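Long-range contact in Mn transporter subunit (Synechocystis sp. PCC 6803, PDB 3UJP), which probably captures manganese in the periplasm as the solute-binding subunit of an ABC-type transporter and hands it on for uptake: residues V240-T248 with A263-S273. Numbering follows the deposited sequence.
Sequences VPTIFCEST and ARFGGNLYVDS. With MN (manganese (II) ion), chain D.
The manganese site is approached here by two parallel strands, 242-246 and 264-269, the second of which runs on to D272, where OD2 binds manganese at 1.9 Å; H66, H131 and E197 complete the site. P241 O accepts R264 N (2.7 Å), and I243 N reaches R264 O. Beyond I243 the register slips by one residue at G266 and G267, a beta bulge, before L269 N meets C245 O in a nearly straight bond (2.7 Å, 179° at the hydrogen). Helix 252-256 links the strands as a beta-alpha-beta unit, and strand 192-195 pairs with F244 on the other side of 242-246. At the bulge the F244 ring lies against the G266 backbone, CE2 nearest to CA. L269 hangs CD2 over one face of that ring, toward its rim, while CD1 touches F244 CB (3.5 Å). With an alanine in place of F244, the L269 methyls are likely to lose their aromatic surface and a gap to open beside the bulge. On the opposite face of the strand pair, F265 meets C245 with its ring edge, CZ lying 3.9 Å from CB. C245 is disulfide-bonded to C196, which ties strand 242-246 covalently to the residue just after strand 192-195. E246 lays CG against V271 CG2, and the chain then bends at chi2 (76°), turning its buried carboxylate to the backbone N of E197, a manganese ligand, and, weakly, to that of C196. Past the strands, T248 CG2 packs on S273 CB at 3.9 Å.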
loop_
_atom_site.group_PDB
_atom_site.type_symbol
_atom_site.label_atom_id
_atom_site.label_comp_id
_atom_site.label_asym_id
_atom_site.label_seq_id
_atom_site.Cartn_x
_atom_site.Cartn_y
_atom_site.Cartn_z
ATOM N N VAL A 240 21.183 33.858 -24.092
ATOM C CA VAL A 240 20.958 32.826 -23.074
ATOM C C VAL A 240 21.471 31.481 -23.565
ATOM O O VAL A 240 21.063 31.006 -24.619
ATOM C CB VAL A 240 19.491 32.700 -22.663
ATOM C CG1 VAL A 240 19.342 31.566 -21.687
ATOM C CG2 VAL A 240 19.019 33.985 -22.023
ATOM N N PRO A 241 22.391 30.867 -22.806
ATOM C CA PRO A 241 23.049 29.646 -23.291
ATOM C C PRO A 241 22.155 28.378 -23.354
ATOM O O PRO A 241 22.253 27.638 -24.346
ATOM C CB PRO A 241 24.244 29.488 -22.334
ATOM C CG PRO A 241 23.871 30.239 -21.105
ATOM C CD PRO A 241 22.974 31.360 -21.543
ATOM N N THR A 242 21.304 28.140 -22.350
ATOM C CA THR A 242 20.437 26.952 -22.350
ATOM C C THR A 242 18.932 27.230 -22.132
ATOM O O THR A 242 18.530 28.020 -21.253
ATOM C CB THR A 242 20.903 25.904 -21.328
ATOM O OG1 THR A 242 22.298 25.616 -21.514
ATOM C CG2 THR A 242 20.106 24.638 -21.509
ATOM N N ILE A 243 18.106 26.557 -22.932
ATOM C CA ILE A 243 16.652 26.726 -22.869
ATOM C C ILE A 243 15.918 25.410 -22.610
ATOM O O ILE A 243 16.282 24.370 -23.166
ATOM C CB ILE A 243 16.134 27.360 -24.163
ATOM C CG1 ILE A 243 16.263 26.378 -25.322
ATOM C CG2 ILE A 243 16.906 28.642 -24.481
ATOM C CD1 ILE A 243 15.855 26.988 -26.673
ATOM N N PHE A 244 14.873 25.468 -21.779
ATOM C CA PHE A 244 14.220 24.262 -21.278
ATOM C C PHE A 244 12.752 24.170 -21.558
ATOM O O PHE A 244 12.075 25.180 -21.690
ATOM C CB PHE A 244 14.379 24.173 -19.770
ATOM C CG PHE A 244 15.776 24.282 -19.331
ATOM C CD1 PHE A 244 16.216 25.415 -18.682
ATOM C CD2 PHE A 244 16.673 23.274 -19.614
ATOM C CE1 PHE A 244 17.523 25.530 -18.289
ATOM C CE2 PHE A 244 17.976 23.377 -19.229
ATOM C CZ PHE A 244 18.405 24.509 -18.559
ATOM N N CYS A 245 12.268 22.930 -21.592
ATOM C CA CYS A 245 10.843 22.623 -21.669
ATOM C C CYS A 245 10.428 21.927 -20.383
ATOM O O CYS A 245 11.213 21.842 -19.432
ATOM C CB CYS A 245 10.552 21.704 -22.855
ATOM S SG CYS A 245 9.032 22.082 -23.716
ATOM N N GLU A 246 9.191 21.433 -20.351
ATOM C CA GLU A 246 8.745 20.616 -19.233
ATOM C C GLU A 246 8.209 19.316 -19.755
ATOM O O GLU A 246 7.882 19.190 -20.943
ATOM C CB GLU A 246 7.679 21.314 -18.389
ATOM C CG GLU A 246 8.150 22.592 -17.745
ATOM C CD GLU A 246 8.232 23.706 -18.738
ATOM O OE1 GLU A 246 7.251 23.904 -19.473
ATOM O OE2 GLU A 246 9.277 24.370 -18.801
ATOM N N SER A 247 8.079 18.363 -18.844
ATOM C CA SER A 247 7.796 16.996 -19.230
ATOM C C SER A 247 6.354 16.714 -19.611
ATOM O O SER A 247 6.050 15.607 -19.994
ATOM C CB SER A 247 8.220 16.046 -18.112
ATOM O OG SER A 247 7.352 16.132 -16.990
ATOM N N THR A 248 5.466 17.700 -19.508
ATOM C CA THR A 248 4.032 17.478 -19.801
ATOM C C THR A 248 3.489 18.147 -21.098
ATOM O O THR A 248 2.334 17.916 -21.479
ATOM C CB THR A 248 3.143 17.857 -18.584
ATOM O OG1 THR A 248 3.363 19.227 -18.224
ATOM C CG2 THR A 248 3.489 16.995 -17.395
ATOM N N ALA A 263 21.034 28.423 -29.065
ATOM C CA ALA A 263 21.052 28.025 -27.663
ATOM C C ALA A 263 21.069 26.492 -27.534
ATOM O O ALA A 263 20.643 25.777 -28.443
ATOM C CB ALA A 263 19.877 28.626 -26.926
ATOM N N ARG A 264 21.594 25.985 -26.423
ATOM C CA ARG A 264 21.617 24.549 -26.182
ATOM C C ARG A 264 20.250 24.173 -25.614
ATOM O O ARG A 264 19.739 24.842 -24.716
ATOM C CB ARG A 264 22.753 24.188 -25.203
ATOM C CG ARG A 264 23.377 22.780 -25.369
ATOM C CD ARG A 264 22.377 21.665 -25.039
ATOM N NE ARG A 264 22.815 20.726 -23.994
ATOM C CZ ARG A 264 23.026 21.041 -22.715
ATOM N NH1 ARG A 264 23.402 20.104 -21.855
ATOM N NH2 ARG A 264 22.879 22.294 -22.289
ATOM N N PHE A 265 19.631 23.128 -26.141
ATOM C CA PHE A 265 18.377 22.687 -25.546
ATOM C C PHE A 265 18.676 21.780 -24.359
ATOM O O PHE A 265 19.015 20.599 -24.519
ATOM C CB PHE A 265 17.462 21.998 -26.576
ATOM C CG PHE A 265 16.101 21.578 -26.026
ATOM C CD1 PHE A 265 15.180 22.524 -25.598
ATOM C CD2 PHE A 265 15.738 20.235 -25.961
ATOM C CE1 PHE A 265 13.946 22.134 -25.102
ATOM C CE2 PHE A 265 14.502 19.851 -25.466
ATOM C CZ PHE A 265 13.609 20.797 -25.040
ATOM N N GLY A 266 18.590 22.349 -23.161
ATOM C CA GLY A 266 18.594 21.542 -21.960
ATOM C C GLY A 266 17.369 20.674 -22.110
ATOM O O GLY A 266 16.502 20.953 -22.940
ATOM N N GLY A 267 17.272 19.609 -21.337
ATOM C CA GLY A 267 16.136 18.721 -21.524
ATOM C C GLY A 267 14.810 19.266 -21.011
ATOM O O GLY A 267 14.375 20.361 -21.387
ATOM N N ASN A 268 14.174 18.488 -20.141
ATOM C CA ASN A 268 12.912 18.869 -19.553
ATOM C C ASN A 268 13.104 19.213 -18.088
ATOM O O ASN A 268 13.868 18.548 -17.396
ATOM C CB ASN A 268 11.917 17.719 -19.674
ATOM C CG ASN A 268 11.252 17.651 -21.034
ATOM O OD1 ASN A 268 11.350 18.579 -21.841
ATOM N ND2 ASN A 268 10.546 16.546 -21.289
ATOM N N LEU A 269 12.424 20.261 -17.635
ATOM C CA LEU A 269 12.314 20.575 -16.226
ATOM C C LEU A 269 11.038 19.890 -15.813
ATOM O O LEU A 269 10.279 19.485 -16.666
ATOM C CB LEU A 269 12.185 22.078 -16.034
ATOM C CG LEU A 269 13.397 22.833 -16.577
ATOM C CD1 LEU A 269 13.246 24.353 -16.479
ATOM C CD2 LEU A 269 14.626 22.368 -15.825
ATOM N N TYR A 270 10.777 19.758 -14.526
ATOM C CA TYR A 270 9.597 19.043 -14.104
ATOM C C TYR A 270 8.726 19.909 -13.205
ATOM O O TYR A 270 9.180 20.294 -12.151
ATOM C CB TYR A 270 10.026 17.780 -13.385
ATOM C CG TYR A 270 10.578 16.703 -14.316
ATOM C CD1 TYR A 270 11.868 16.790 -14.845
ATOM C CD2 TYR A 270 9.802 15.592 -14.673
ATOM C CE1 TYR A 270 12.369 15.797 -15.692
ATOM C CE2 TYR A 270 10.294 14.595 -15.527
ATOM C CZ TYR A 270 11.574 14.701 -16.030
ATOM O OH TYR A 270 12.058 13.707 -16.870
ATOM N N VAL A 271 7.487 20.225 -13.602
ATOM C CA VAL A 271 6.606 21.019 -12.736
ATOM C C VAL A 271 5.290 20.374 -12.366
ATOM O O VAL A 271 4.920 20.314 -11.191
ATOM C CB VAL A 271 6.201 22.362 -13.327
ATOM C CG1 VAL A 271 6.646 23.453 -12.410
ATOM C CG2 VAL A 271 6.723 22.538 -14.737
ATOM N N ASP A 272 4.562 19.953 -13.392
ATOM C CA ASP A 272 3.190 19.504 -13.225
ATOM C C ASP A 272 3.119 18.002 -13.009
ATOM O O ASP A 272 2.032 17.448 -12.869
ATOM C CB ASP A 272 2.356 19.935 -14.428
ATOM C CG ASP A 272 2.160 21.471 -14.510
ATOM O OD1 ASP A 272 2.400 22.176 -13.527
ATOM O OD2 ASP A 272 1.736 21.969 -15.562
ATOM N N SER A 273 4.276 17.351 -12.981
ATOM C CA SER A 273 4.337 15.908 -12.781
ATOM C C SER A 273 5.774 15.441 -12.567
ATOM O O SER A 273 6.714 16.015 -13.119
ATOM C CB SER A 273 3.719 15.174 -13.973
ATOM O OG SER A 273 4.361 13.932 -14.196
HETATM MN MN MN D . 1.424 23.875 -15.617
#